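Local atomic coordinates of succinoglycan biosynthesis protein (Bacillus cereus ATCC 14579, PDB entry 2QGM), a protein that is of unestablished function but belongs to the erythromycin esterase-like family and may take part in succinoglycan biosynthesis. Residues N40-I45 against N375-K380; V77-N82 against V337-T342; F106-M111 against E295-K300; S277-H282 against K318-V323; N347-S352 against G360-D365. All coordinates share one frame; numbering follows the deposited sequence.

In the fold
Contact 2 lies deepest, joining two parallel strands of the main mixed sheet through backbone hydrogen bonds and an aliphatic layer. Contact 3 reaches the same sheet where helix 276-297 runs on towards strand 301-304; it is partly buried and combines one carbonyl shared by two amides with a lysine chain over a phenylalanine ring, and it touches contact 2 where F106 CZ comes 3.4 Å from V77 CG2. Contact 4 uses the same helix, but at the surface, through an isoleucine, a lysine and tyrosine rings. Contact 1 is a buried helix pair at the periphery, held by aliphatic packing without hydrogen bonds between the segments. Contact 5 is a separate two-stranded hairpin, partly buried, whose chain follows directly from strand 336-344 of contact 2.

Contact 1 of 5, residues N40-I45 against N375-K380; sequences NIVKSI and NYTLGK
The flat groups that V42 meets on helix 374-380 are peptide carbonyls; no aromatic ring of either segment joins in. V42 CG1 rests 3.8 Å from K380 C, and its other methyl, V42 CG2, comes to 4.1 Å from T377 O. The V42 side chain straddles this surface because CG1 stands anti to the backbone N (chi1 169°), which leaves CG2 beside that nitrogen and turned to the root of K380, with V42 CG2 3.6 Å from K380 CB. Beyond CB the lysine chain bends and carries its amine away from the N-terminal helix. The arrangement is a helix-helix packing in which segment 40-45 of helix 37-48 crosses segment 375-380 of helix 374-380 at -71°, the local axes approaching to 9.4 Å. T377 projects its methyl anti to its own nitrogen, where three methyl groups of the other helix meet it. I45 CD1 approaches roughly at a right angle, 4.1 Å from T377 CG2, V42 CG2 lies equally near, and I41 CD1 arrives from the preceding turn at 4.2 Å from the same T377 CG2. The hydroxyl of T377 turns instead to S373 O in a weak hydrogen bond. Helix 395-402 packs against the crossing, with W400 touching both I45 and L378.

Contact 2 of 5, residues V77-N82 against V337-T342; sequences VGLGEN and VTIGST
L79 and I339 lie side by side and point the same way from two neighbouring parallel strands, their tips meeting with L79 CD2 3.9 Å from I339 CD1. V77 reaches the same methyl more closely, at an oblique slant, with V77 CG1 3.7 Å from I339 CD1. The isoleucine can serve both because its chain is extended beyond CG1 (chi2 177°), which sets CD1 between the two aliphatic neighbours of strand 76-79. Beneath this layer the backbones pair in parallel register: G78 N donates to V337 O (2.8 Å), I339 N to G78 O, and G80 N to I339 O at 3.0 Å with an N-H...O angle of 171°. The strand ends at L79, and beyond G80 a side chain takes part in the pairing. S341 holds OG anti to its backbone N (chi1 163°), where it accepts a weak bond from N82 N, 3.0 Å from S341 OG. The polar end of E81 turns to K93 and Y140, that of T342 to H435. In the mixed sheet strand 76-79 is flanked by 301-304 and strand 336-344 by 432-439, while I71 of helix 65-71 covers V77, V337 and I339, and V97 of helix 87-104 packs on L79.

Contact 3 of 5, residues F106-M111 against E295-K300; sequences FTNFAM and ETFGGK
The two chains meet at F106 and K300, whose CA atoms are 4.4 Å apart, and K300 O accepts two consecutive amides, T107 N and N108 N, each at 2.9 Å from that oxygen. This pairing opens the parallel alignment of strand 108-111 with strand 301-304 in the main sheet of the α/β fold, just where helix 276-297 has ended and G298 has left helical geometry with a positive phi of 71°. The two amides approach K300 O differently: N108 N comes nearly head-on to the carbonyl, whereas T107 N is tilted 26° from its plane. The K300 side chain runs over one face of the F106 ring, the two side chains crossing at about a right angle, with K300 CB in a CH-pi contact 3.6 Å from the ring centroid. The extended chain keeps K300 CD over the same face, 3.6 Å from F106 CE2, and NZ goes on to M104 O. T107 places OG1 between its own backbone N and carbonyl carbon (chi1 52°), where it accepts a weak hydrogen bond from K300 N. A water links the loop once more: it hydrogen-bonds with T107 OG1, 2.7 Å away, and donates to G298 O.

Contact 4 of 5, residues S277-H282 against K318-V323; sequences SIIKLH and KLYPYV
Residues 277-282 of helix 276-297 face an irregular segment, 318-323, and the backbones come nearest at K280 and Y322, with 5.3 Å between their CA atoms. The meeting is one of side chains, without a hydrogen bond between the segments. K280 lies across the Y322 ring: its CG stands anti to the backbone N (chi1 -176°), which sets it over one face in a CH-pi contact, 4.1 Å from the ring centroid and 18° off the normal. The chain then bends at its last torsion, bringing K280 NZ to 3.2 Å from Y322 CE2. I279 packs beside this pair and sets its CG2 branch against the loop, where I279 CG2 is 3.9 Å from Y320 CD1 and 4.0 Å from P321 CD; the isoleucine and the Y320 side chain cross at roughly a right angle. Its CD1 lies farther along the loop, 4.0 Å from L319 O, a carbonyl whose hydrogen-bond partner is Y275 OH. The contact joins helix 276-297 to the surface loop between helices 307-310 and 324-332. V323 is the N-cap of the latter helix, F327 within it touches both K280 and Y322, and Y320 packs on I308 and meets H309 edge-to-face.

Contact 5 of 5, residues N347-S352 against G360-D365; sequences NFTLYS and GKITTD
F348 and D365 form a hydrogen-bonded pair near the open end of a two-stranded antiparallel beta hairpin, strands 346-350 and 363-366, whose connecting loop is partly unmodelled. Each residue's amide donates to the other's carbonyl, with F348 N 2.9 Å from D365 O. The F348 side chain leaves CB with CG between the backbone N and the carbonyl carbon (chi1 57°), a crowded position that lays the ring alongside D365. CG is the first atom to sense the partner strand; next out, CD2 stands 3.7 Å from D365 O, which hangs over one face of the ring toward its rim, and CE2 meets the same carbonyl. Over the same face, farther along, D365 CB nears CE1, and the tip, F348 CZ, closes to 3.7 Å from that carbon and 3.9 Å from D365 OD2. L350 CB lies at the ring edge, in its plane. Ring and carboxylate are turned 67° against each other, though both side chains point the same way.

Further along, L350 and T363 form the second hydrogen-bonded pair; T363 N is 2.8 Å from L350 O, while L350 N sits well above the plane of the T363 carbonyl. L350 runs beside T363, its CD1 3.5 Å from T363 CG2. The opposite face carries the non-hydrogen-bonded pair T349 and T364. The hydroxyl of T349 turns out to S442, leaving its methyl against I362 in tight packing, T349 CG2 to I362 CG2 3.3 Å.

Contact 1 of 5, residues N40-I45 against N375-K380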
# COMPACT_ATOMS: atom_id res chain seq x y z
N ASN A 40 -1.34 -18.10 -29.66
CA ASN A 40 0.11 -17.90 -29.66
C ASN A 40 0.61 -17.02 -28.51
O ASN A 40 1.64 -17.31 -27.91
CB ASN A 40 0.55 -17.32 -31.00
CG ASN A 40 0.30 -18.26 -32.17
OD1 ASN A 40 0.90 -19.33 -32.26
ND2 ASN A 40 -0.61 -17.87 -33.06
N ILE A 41 -0.11 -15.94 -28.22
CA ILE A 41 0.32 -15.06 -27.14
C ILE A 41 0.17 -15.75 -25.78
O ILE A 41 0.99 -15.54 -24.89
CB ILE A 41 -0.47 -13.72 -27.14
CG1 ILE A 41 -1.97 -13.98 -26.95
CG2 ILE A 41 -0.21 -12.96 -28.44
CD1 ILE A 41 -2.81 -12.72 -26.98
N VAL A 42 -0.86 -16.57 -25.63
CA VAL A 42 -1.06 -17.28 -24.38
C VAL A 42 0.07 -18.29 -24.21
O VAL A 42 0.49 -18.59 -23.10
CB VAL A 42 -2.42 -18.03 -24.34
CG1 VAL A 42 -2.46 -18.98 -23.15
CG2 VAL A 42 -3.57 -17.04 -24.24
N LYS A 43 0.58 -18.80 -25.34
CA LYS A 43 1.65 -19.77 -25.31
C LYS A 43 2.97 -19.10 -24.91
O LYS A 43 3.79 -19.69 -24.20
CB LYS A 43 1.80 -20.43 -26.69
CG LYS A 43 2.44 -21.80 -26.65
CD LYS A 43 1.55 -22.78 -25.88
CE LYS A 43 2.29 -24.07 -25.52
NZ LYS A 43 2.78 -24.83 -26.71
N SER A 44 3.16 -17.87 -25.36
CA SER A 44 4.38 -17.11 -25.07
C SER A 44 4.46 -16.73 -23.59
O SER A 44 5.53 -16.77 -22.99
CB SER A 44 4.41 -15.84 -25.94
OG SER A 44 5.66 -15.18 -25.87
N ILE A 45 3.32 -16.37 -23.01
CA ILE A 45 3.27 -15.98 -21.60
C ILE A 45 3.49 -17.23 -20.74
O ILE A 45 4.28 -17.22 -19.80
CB ILE A 45 1.91 -15.36 -21.24
CG1 ILE A 45 1.61 -14.18 -22.16
CG2 ILE A 45 1.92 -14.91 -19.78
CD1 ILE A 45 0.19 -13.64 -22.06
N ASN A 375 -6.32 -9.25 -18.05
CA ASN A 375 -6.85 -10.20 -17.08
C ASN A 375 -7.43 -11.48 -17.66
O ASN A 375 -7.15 -12.57 -17.17
CB ASN A 375 -7.89 -9.50 -16.22
CG ASN A 375 -7.30 -8.35 -15.43
OD1 ASN A 375 -6.83 -8.53 -14.30
ND2 ASN A 375 -7.29 -7.17 -16.03
N TYR A 376 -8.24 -11.35 -18.70
CA TYR A 376 -8.82 -12.55 -19.28
C TYR A 376 -7.81 -13.36 -20.07
O TYR A 376 -7.91 -14.58 -20.14
CB TYR A 376 -10.06 -12.20 -20.09
CG TYR A 376 -11.29 -12.29 -19.21
CD1 TYR A 376 -11.90 -13.53 -18.98
CD2 TYR A 376 -11.76 -11.19 -18.50
CE1 TYR A 376 -12.94 -13.67 -18.07
CE2 TYR A 376 -12.80 -11.32 -17.58
CZ TYR A 376 -13.39 -12.56 -17.37
OH TYR A 376 -14.38 -12.71 -16.43
N THR A 377 -6.82 -12.68 -20.65
CA THR A 377 -5.79 -13.38 -21.40
C THR A 377 -4.94 -14.17 -20.41
O THR A 377 -4.53 -15.30 -20.67
CB THR A 377 -4.88 -12.40 -22.18
OG1 THR A 377 -5.65 -11.69 -23.16
CG2 THR A 377 -3.76 -13.15 -22.89
N LEU A 378 -4.68 -13.57 -19.25
CA LEU A 378 -3.89 -14.23 -18.21
C LEU A 378 -4.62 -15.47 -17.70
O LEU A 378 -4.00 -16.46 -17.32
CB LEU A 378 -3.63 -13.26 -17.05
CG LEU A 378 -2.63 -12.13 -17.29
CD1 LEU A 378 -2.64 -11.17 -16.09
CD2 LEU A 378 -1.23 -12.70 -17.51
N GLY A 379 -5.95 -15.40 -17.71
CA GLY A 379 -6.76 -16.52 -17.25
C GLY A 379 -6.67 -17.72 -18.18
O GLY A 379 -6.95 -18.84 -17.77
N LYS A 380 -6.28 -17.46 -19.42
CA LYS A 380 -6.15 -18.51 -20.44
C LYS A 380 -4.90 -19.35 -20.21
O LYS A 380 -4.87 -20.54 -20.57
CB LYS A 380 -6.08 -17.88 -21.83
CG LYS A 380 -7.36 -17.16 -22.26
CD LYS A 380 -8.52 -18.12 -22.47
CE LYS A 380 -9.76 -17.38 -22.95
NZ LYS A 380 -10.94 -18.27 -23.13

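Contact 2 of 5, residues V77-N82 against V337-T342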
# COMPACT_ATOMS: atom_id res chain seq x y z
N VAL A 77 9.98 -2.44 -2.55
CA VAL A 77 9.11 -3.30 -3.34
C VAL A 77 7.65 -2.93 -3.13
O VAL A 77 7.17 -2.93 -1.99
CB VAL A 77 9.30 -4.81 -2.99
CG1 VAL A 77 8.20 -5.64 -3.65
CG2 VAL A 77 10.65 -5.30 -3.47
N GLY A 78 6.95 -2.61 -4.21
CA GLY A 78 5.54 -2.27 -4.11
C GLY A 78 4.73 -3.53 -4.34
O GLY A 78 4.96 -4.23 -5.33
N LEU A 79 3.80 -3.83 -3.44
CA LEU A 79 2.98 -5.04 -3.54
C LEU A 79 1.51 -4.64 -3.68
O LEU A 79 0.85 -4.33 -2.69
CB LEU A 79 3.15 -5.90 -2.28
CG LEU A 79 4.57 -6.26 -1.86
CD1 LEU A 79 4.54 -6.84 -0.44
CD2 LEU A 79 5.17 -7.26 -2.84
N GLY A 80 1.00 -4.68 -4.90
CA GLY A 80 -0.38 -4.30 -5.12
C GLY A 80 -1.43 -5.38 -4.93
O GLY A 80 -1.13 -6.53 -4.63
N GLU A 81 -2.69 -4.97 -5.09
CA GLU A 81 -3.84 -5.86 -4.99
C GLU A 81 -4.87 -5.37 -6.00
O GLU A 81 -5.18 -4.17 -6.08
CB GLU A 81 -4.41 -5.88 -3.56
CG GLU A 81 -4.54 -4.51 -2.91
CD GLU A 81 -4.80 -4.61 -1.42
OE1 GLU A 81 -4.07 -5.37 -0.75
OE2 GLU A 81 -5.72 -3.93 -0.92
N ASN A 82 -5.39 -6.30 -6.80
CA ASN A 82 -6.35 -5.97 -7.84
C ASN A 82 -7.65 -5.39 -7.30
O ASN A 82 -8.29 -4.56 -7.95
CB ASN A 82 -6.64 -7.20 -8.71
CG ASN A 82 -6.94 -6.83 -10.15
OD1 ASN A 82 -7.19 -5.66 -10.45
ND2 ASN A 82 -6.93 -7.81 -11.04
N VAL A 337 10.97 -1.66 -7.16
CA VAL A 337 10.39 -2.67 -8.03
C VAL A 337 8.90 -2.77 -7.73
O VAL A 337 8.50 -2.77 -6.56
CB VAL A 337 11.05 -4.05 -7.81
CG1 VAL A 337 10.25 -5.13 -8.51
CG2 VAL A 337 12.48 -4.05 -8.35
N THR A 338 8.09 -2.84 -8.78
CA THR A 338 6.64 -2.93 -8.63
C THR A 338 6.08 -4.28 -9.02
O THR A 338 6.34 -4.77 -10.11
CB THR A 338 5.91 -1.88 -9.48
OG1 THR A 338 6.41 -1.91 -10.83
CG2 THR A 338 6.09 -0.50 -8.90
N ILE A 339 5.29 -4.86 -8.11
CA ILE A 339 4.66 -6.15 -8.34
C ILE A 339 3.15 -5.95 -8.28
O ILE A 339 2.58 -5.82 -7.19
CB ILE A 339 5.06 -7.16 -7.26
CG1 ILE A 339 6.58 -7.23 -7.17
CG2 ILE A 339 4.44 -8.53 -7.56
CD1 ILE A 339 7.10 -8.14 -6.08
N GLY A 340 2.51 -5.92 -9.45
CA GLY A 340 1.07 -5.74 -9.51
C GLY A 340 0.29 -7.02 -9.29
O GLY A 340 0.82 -8.12 -9.47
N SER A 341 -0.97 -6.88 -8.91
CA SER A 341 -1.85 -8.01 -8.66
C SER A 341 -2.92 -8.13 -9.75
O SER A 341 -3.59 -7.15 -10.08
CB SER A 341 -2.55 -7.84 -7.31
OG SER A 341 -3.68 -8.69 -7.19
N THR A 342 -3.07 -9.33 -10.30
CA THR A 342 -4.07 -9.56 -11.33
C THR A 342 -4.90 -10.80 -11.03
O THR A 342 -4.41 -11.78 -10.47
CB THR A 342 -3.44 -9.71 -12.75
OG1 THR A 342 -2.45 -10.74 -12.75
CG2 THR A 342 -2.80 -8.40 -13.20

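Contact 3 of 5, residues F106-M111 against E295-K300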
# COMPACT_ATOMS: atom_id res chain seq x y z
N PHE A 106 13.78 -8.03 4.12
CA PHE A 106 12.90 -6.87 4.13
C PHE A 106 12.47 -6.68 5.58
O PHE A 106 12.18 -7.64 6.28
CB PHE A 106 11.72 -7.09 3.18
CG PHE A 106 12.04 -6.73 1.75
CD1 PHE A 106 11.71 -5.48 1.24
CD2 PHE A 106 12.75 -7.62 0.94
CE1 PHE A 106 12.08 -5.11 -0.07
CE2 PHE A 106 13.12 -7.28 -0.37
CZ PHE A 106 12.79 -6.02 -0.87
N THR A 107 12.44 -5.43 6.02
CA THR A 107 12.14 -5.13 7.42
C THR A 107 11.08 -4.07 7.70
O THR A 107 10.48 -4.05 8.77
CB THR A 107 13.43 -4.70 8.12
OG1 THR A 107 14.04 -3.65 7.36
CG2 THR A 107 14.40 -5.88 8.21
N ASN A 108 10.87 -3.17 6.75
CA ASN A 108 9.87 -2.11 6.94
C ASN A 108 8.60 -2.45 6.19
O ASN A 108 8.62 -2.63 4.97
CB ASN A 108 10.42 -0.78 6.42
CG ASN A 108 11.75 -0.42 7.04
OD1 ASN A 108 12.69 -0.06 6.34
ND2 ASN A 108 11.83 -0.53 8.36
N PHE A 109 7.49 -2.53 6.91
CA PHE A 109 6.22 -2.83 6.27
C PHE A 109 5.38 -1.56 6.28
O PHE A 109 4.82 -1.19 7.32
CB PHE A 109 5.50 -3.96 7.01
CG PHE A 109 4.22 -4.38 6.36
CD1 PHE A 109 4.23 -5.13 5.18
CD2 PHE A 109 2.99 -3.98 6.89
CE1 PHE A 109 3.03 -5.48 4.54
CE2 PHE A 109 1.80 -4.32 6.26
CZ PHE A 109 1.81 -5.07 5.08
N ALA A 110 5.32 -0.88 5.13
CA ALA A 110 4.57 0.37 4.98
C ALA A 110 3.24 0.07 4.30
O ALA A 110 3.21 -0.30 3.12
CB ALA A 110 5.38 1.38 4.16
N MSE A 111 2.15 0.23 5.04
CA MSE A 111 0.82 -0.09 4.52
C MSE A 111 -0.05 1.12 4.25
O MSE A 111 0.11 2.16 4.89
CB MSE A 111 0.10 -1.02 5.52
CG MSE A 111 -1.25 -1.54 5.05
SE MSE A 111 -2.16 -2.60 6.39
CE MSE A 111 -2.30 -4.25 5.45
N GLU A 295 14.93 5.33 5.05
CA GLU A 295 16.07 6.12 5.50
C GLU A 295 16.25 6.14 7.01
O GLU A 295 17.35 6.35 7.50
CB GLU A 295 15.97 7.55 4.97
CG GLU A 295 14.76 8.33 5.44
CD GLU A 295 14.77 9.77 4.96
OE1 GLU A 295 15.59 10.57 5.48
OE2 GLU A 295 13.98 10.10 4.06
N THR A 296 15.17 5.91 7.74
CA THR A 296 15.24 5.94 9.20
C THR A 296 15.62 4.61 9.83
O THR A 296 16.45 4.57 10.74
CB THR A 296 13.90 6.40 9.80
OG1 THR A 296 13.55 7.67 9.25
CG2 THR A 296 14.01 6.52 11.32
N PHE A 297 15.03 3.53 9.34
CA PHE A 297 15.27 2.22 9.92
C PHE A 297 16.21 1.31 9.12
O PHE A 297 16.69 0.31 9.63
CB PHE A 297 13.93 1.53 10.13
CG PHE A 297 13.01 2.29 11.05
CD1 PHE A 297 13.34 2.47 12.39
CD2 PHE A 297 11.83 2.87 10.57
CE1 PHE A 297 12.52 3.20 13.25
CE2 PHE A 297 11.00 3.61 11.42
CZ PHE A 297 11.34 3.77 12.76
N GLY A 298 16.49 1.68 7.87
CA GLY A 298 17.38 0.88 7.05
C GLY A 298 16.74 -0.43 6.65
O GLY A 298 15.52 -0.56 6.69
N GLY A 299 17.56 -1.41 6.26
CA GLY A 299 17.02 -2.69 5.84
C GLY A 299 16.41 -2.52 4.46
O GLY A 299 17.03 -1.92 3.59
N LYS A 300 15.21 -3.05 4.27
CA LYS A 300 14.51 -2.93 2.99
C LYS A 300 13.04 -2.66 3.27
O LYS A 300 12.51 -3.05 4.31
CB LYS A 300 14.67 -4.21 2.17
CG LYS A 300 16.11 -4.53 1.79
CD LYS A 300 16.15 -5.84 1.01
CE LYS A 300 17.54 -6.16 0.52
NZ LYS A 300 17.56 -7.52 -0.08
O HOH W 1 14.10 -1.71 9.29

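Contact 4 of 5, residues S277-H282 against K318-V323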
# COMPACT_ATOMS: atom_id res chain seq x y z
N SER A 277 -4.95 18.82 -7.07
CA SER A 277 -3.85 19.25 -6.20
C SER A 277 -3.81 18.48 -4.89
O SER A 277 -2.74 18.20 -4.35
CB SER A 277 -3.94 20.75 -5.92
OG SER A 277 -3.75 21.51 -7.11
N ILE A 278 -4.98 18.13 -4.36
CA ILE A 278 -5.02 17.38 -3.11
C ILE A 278 -4.55 15.96 -3.35
O ILE A 278 -3.75 15.41 -2.58
CB ILE A 278 -6.43 17.37 -2.51
CG1 ILE A 278 -6.90 18.81 -2.31
CG2 ILE A 278 -6.44 16.64 -1.17
CD1 ILE A 278 -8.27 18.93 -1.69
N ILE A 279 -5.05 15.36 -4.43
CA ILE A 279 -4.66 13.99 -4.78
C ILE A 279 -3.16 13.92 -4.98
O ILE A 279 -2.51 12.97 -4.54
CB ILE A 279 -5.34 13.54 -6.09
CG1 ILE A 279 -6.86 13.57 -5.93
CG2 ILE A 279 -4.86 12.14 -6.46
CD1 ILE A 279 -7.40 12.58 -4.91
N LYS A 280 -2.60 14.92 -5.65
CA LYS A 280 -1.16 14.92 -5.88
C LYS A 280 -0.40 14.98 -4.56
O LYS A 280 0.57 14.25 -4.37
CB LYS A 280 -0.76 16.10 -6.76
CG LYS A 280 0.71 16.11 -7.12
CD LYS A 280 1.09 17.40 -7.83
CE LYS A 280 2.50 17.32 -8.39
NZ LYS A 280 2.59 16.28 -9.45
N LEU A 281 -0.83 15.84 -3.64
CA LEU A 281 -0.16 15.93 -2.35
C LEU A 281 -0.31 14.63 -1.58
O LEU A 281 0.64 14.13 -0.97
CB LEU A 281 -0.71 17.11 -1.53
CG LEU A 281 -0.29 18.51 -1.99
CD1 LEU A 281 -1.14 19.55 -1.29
CD2 LEU A 281 1.20 18.75 -1.70
N HIS A 282 -1.51 14.06 -1.61
CA HIS A 282 -1.75 12.80 -0.91
C HIS A 282 -0.78 11.71 -1.37
O HIS A 282 -0.18 11.02 -0.54
CB HIS A 282 -3.19 12.34 -1.13
CG HIS A 282 -3.48 11.00 -0.52
ND1 HIS A 282 -3.39 9.83 -1.24
CD2 HIS A 282 -3.85 10.65 0.74
CE1 HIS A 282 -3.69 8.81 -0.44
NE2 HIS A 282 -3.97 9.28 0.76
N LYS A 318 -8.93 9.89 -14.01
CA LYS A 318 -9.89 10.82 -13.41
C LYS A 318 -9.90 10.82 -11.89
O LYS A 318 -10.08 11.87 -11.27
CB LYS A 318 -11.30 10.56 -13.97
CG LYS A 318 -11.46 11.06 -15.40
CD LYS A 318 -12.86 10.83 -15.96
CE LYS A 318 -12.98 11.40 -17.37
NZ LYS A 318 -14.30 11.11 -18.00
N LEU A 319 -9.72 9.65 -11.28
CA LEU A 319 -9.70 9.57 -9.82
C LEU A 319 -8.30 9.73 -9.25
O LEU A 319 -8.12 10.32 -8.19
CB LEU A 319 -10.27 8.23 -9.34
CG LEU A 319 -11.79 8.04 -9.48
CD1 LEU A 319 -12.19 6.74 -8.81
CD2 LEU A 319 -12.51 9.21 -8.83
N TYR A 320 -7.31 9.21 -9.97
CA TYR A 320 -5.93 9.32 -9.51
C TYR A 320 -4.99 9.74 -10.63
O TYR A 320 -4.29 8.92 -11.21
CB TYR A 320 -5.48 7.98 -8.93
CG TYR A 320 -6.13 7.67 -7.61
CD1 TYR A 320 -5.71 8.31 -6.46
CD2 TYR A 320 -7.19 6.77 -7.52
CE1 TYR A 320 -6.32 8.06 -5.24
CE2 TYR A 320 -7.81 6.52 -6.30
CZ TYR A 320 -7.37 7.17 -5.17
OH TYR A 320 -7.99 6.94 -3.96
N PRO A 321 -4.97 11.05 -10.94
CA PRO A 321 -4.10 11.60 -12.00
C PRO A 321 -2.64 11.56 -11.57
O PRO A 321 -1.73 11.72 -12.39
CB PRO A 321 -4.63 13.03 -12.16
CG PRO A 321 -5.08 13.37 -10.77
CD PRO A 321 -5.82 12.11 -10.37
N TYR A 322 -2.41 11.36 -10.28
CA TYR A 322 -1.07 11.23 -9.73
C TYR A 322 -1.13 10.08 -8.75
O TYR A 322 -2.16 9.88 -8.10
CB TYR A 322 -0.63 12.51 -8.99
CG TYR A 322 -0.62 13.74 -9.86
CD1 TYR A 322 -1.74 14.56 -9.95
CD2 TYR A 322 0.49 14.04 -10.66
CE1 TYR A 322 -1.76 15.65 -10.81
CE2 TYR A 322 0.47 15.14 -11.53
CZ TYR A 322 -0.66 15.93 -11.60
OH TYR A 322 -0.70 16.99 -12.48
N VAL A 323 -0.06 9.30 -8.66
CA VAL A 323 -0.02 8.19 -7.72
C VAL A 323 1.36 8.07 -7.08
O VAL A 323 2.37 8.43 -7.69
CB VAL A 323 -0.40 6.84 -8.38
CG1 VAL A 323 -1.82 6.90 -8.92
CG2 VAL A 323 0.58 6.51 -9.49

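Contact 5 of 5, residues N347-S352 against G360-D365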
# COMPACT_ATOMS: atom_id res chain seq x y z
N ASN A 347 -15.83 -13.51 -7.06
CA ASN A 347 -16.58 -12.53 -6.27
C ASN A 347 -15.61 -11.85 -5.31
O ASN A 347 -14.58 -12.41 -4.95
CB ASN A 347 -17.68 -13.22 -5.46
CG ASN A 347 -18.82 -13.71 -6.33
OD1 ASN A 347 -19.63 -14.55 -5.91
ND2 ASN A 347 -18.92 -13.18 -7.54
N PHE A 348 -15.95 -10.64 -4.89
CA PHE A 348 -15.08 -9.92 -3.97
C PHE A 348 -15.90 -9.11 -2.98
O PHE A 348 -17.09 -8.85 -3.20
CB PHE A 348 -14.16 -8.99 -4.75
CG PHE A 348 -14.89 -8.01 -5.61
CD1 PHE A 348 -15.37 -6.81 -5.08
CD2 PHE A 348 -15.14 -8.30 -6.95
CE1 PHE A 348 -16.10 -5.92 -5.88
CE2 PHE A 348 -15.86 -7.42 -7.74
CZ PHE A 348 -16.34 -6.23 -7.21
N THR A 349 -15.25 -8.72 -1.90
CA THR A 349 -15.87 -7.93 -0.84
C THR A 349 -15.72 -6.46 -1.21
O THR A 349 -14.67 -6.04 -1.68
CB THR A 349 -15.16 -8.15 0.50
OG1 THR A 349 -15.22 -9.53 0.86
CG2 THR A 349 -15.81 -7.30 1.59
N LEU A 350 -16.78 -5.68 -0.99
CA LEU A 350 -16.74 -4.25 -1.28
C LEU A 350 -17.83 -3.54 -0.49
O LEU A 350 -18.56 -4.17 0.27
CB LEU A 350 -16.90 -3.99 -2.79
CG LEU A 350 -18.23 -4.19 -3.54
CD1 LEU A 350 -18.99 -5.38 -2.98
CD2 LEU A 350 -19.07 -2.94 -3.45
N TYR A 351 -17.94 -2.23 -0.66
CA TYR A 351 -18.95 -1.44 0.03
C TYR A 351 -20.31 -1.40 -0.65
O TYR A 351 -21.20 -2.19 -0.32
CB TYR A 351 -18.46 -0.01 0.22
CG TYR A 351 -17.67 0.18 1.49
CD1 TYR A 351 -18.27 0.04 2.73
CD2 TYR A 351 -16.32 0.52 1.44
CE1 TYR A 351 -17.56 0.24 3.90
CE2 TYR A 351 -15.59 0.72 2.60
CZ TYR A 351 -16.22 0.58 3.83
OH TYR A 351 -15.51 0.80 4.99
N SER A 352 -20.48 -0.47 -1.58
CA SER A 352 -21.75 -0.32 -2.28
C SER A 352 -21.58 -0.36 -3.80
O SER A 352 -20.47 -0.25 -4.32
CB SER A 352 -22.43 0.99 -1.87
OG SER A 352 -22.72 0.99 -0.48
N GLY A 360 -21.84 3.23 4.08
CA GLY A 360 -22.64 2.08 3.69
C GLY A 360 -22.22 0.82 4.43
O GLY A 360 -21.46 0.89 5.39
N LYS A 361 -22.71 -0.33 3.98
CA LYS A 361 -22.37 -1.59 4.62
C LYS A 361 -21.56 -2.47 3.67
O LYS A 361 -21.58 -2.27 2.46
CB LYS A 361 -23.65 -2.31 5.07
CG LYS A 361 -23.40 -3.51 5.96
CD LYS A 361 -24.63 -3.85 6.79
CE LYS A 361 -24.86 -2.82 7.90
NZ LYS A 361 -26.06 -3.16 8.72
N ILE A 362 -20.85 -3.44 4.24
CA ILE A 362 -20.02 -4.34 3.44
C ILE A 362 -20.86 -5.43 2.78
O ILE A 362 -21.69 -6.07 3.44
CB ILE A 362 -18.92 -5.01 4.30
CG1 ILE A 362 -17.91 -3.96 4.78
CG2 ILE A 362 -18.20 -6.07 3.48
CD1 ILE A 362 -18.24 -3.34 6.11
N THR A 363 -20.64 -5.64 1.49
CA THR A 363 -21.37 -6.65 0.73
C THR A 363 -20.41 -7.35 -0.24
O THR A 363 -19.20 -7.25 -0.09
CB THR A 363 -22.54 -6.02 -0.06
OG1 THR A 363 -23.34 -7.05 -0.64
CG2 THR A 363 -22.00 -5.11 -1.16
N THR A 364 -20.97 -8.05 -1.22
CA THR A 364 -20.17 -8.77 -2.21
C THR A 364 -20.67 -8.53 -3.64
O THR A 364 -21.86 -8.32 -3.87
CB THR A 364 -20.20 -10.30 -1.94
OG1 THR A 364 -19.61 -10.57 -0.66
CG2 THR A 364 -19.45 -11.05 -3.01
N ASP A 365 -19.74 -8.55 -4.60
CA ASP A 365 -20.09 -8.35 -6.00
C ASP A 365 -19.25 -9.28 -6.87
O ASP A 365 -18.37 -9.98 -6.37
CB ASP A 365 -19.88 -6.89 -6.40
CG ASP A 365 -20.46 -6.57 -7.76
OD1 ASP A 365 -21.40 -7.28 -8.19
OD2 ASP A 365 -19.99 -5.60 -8.41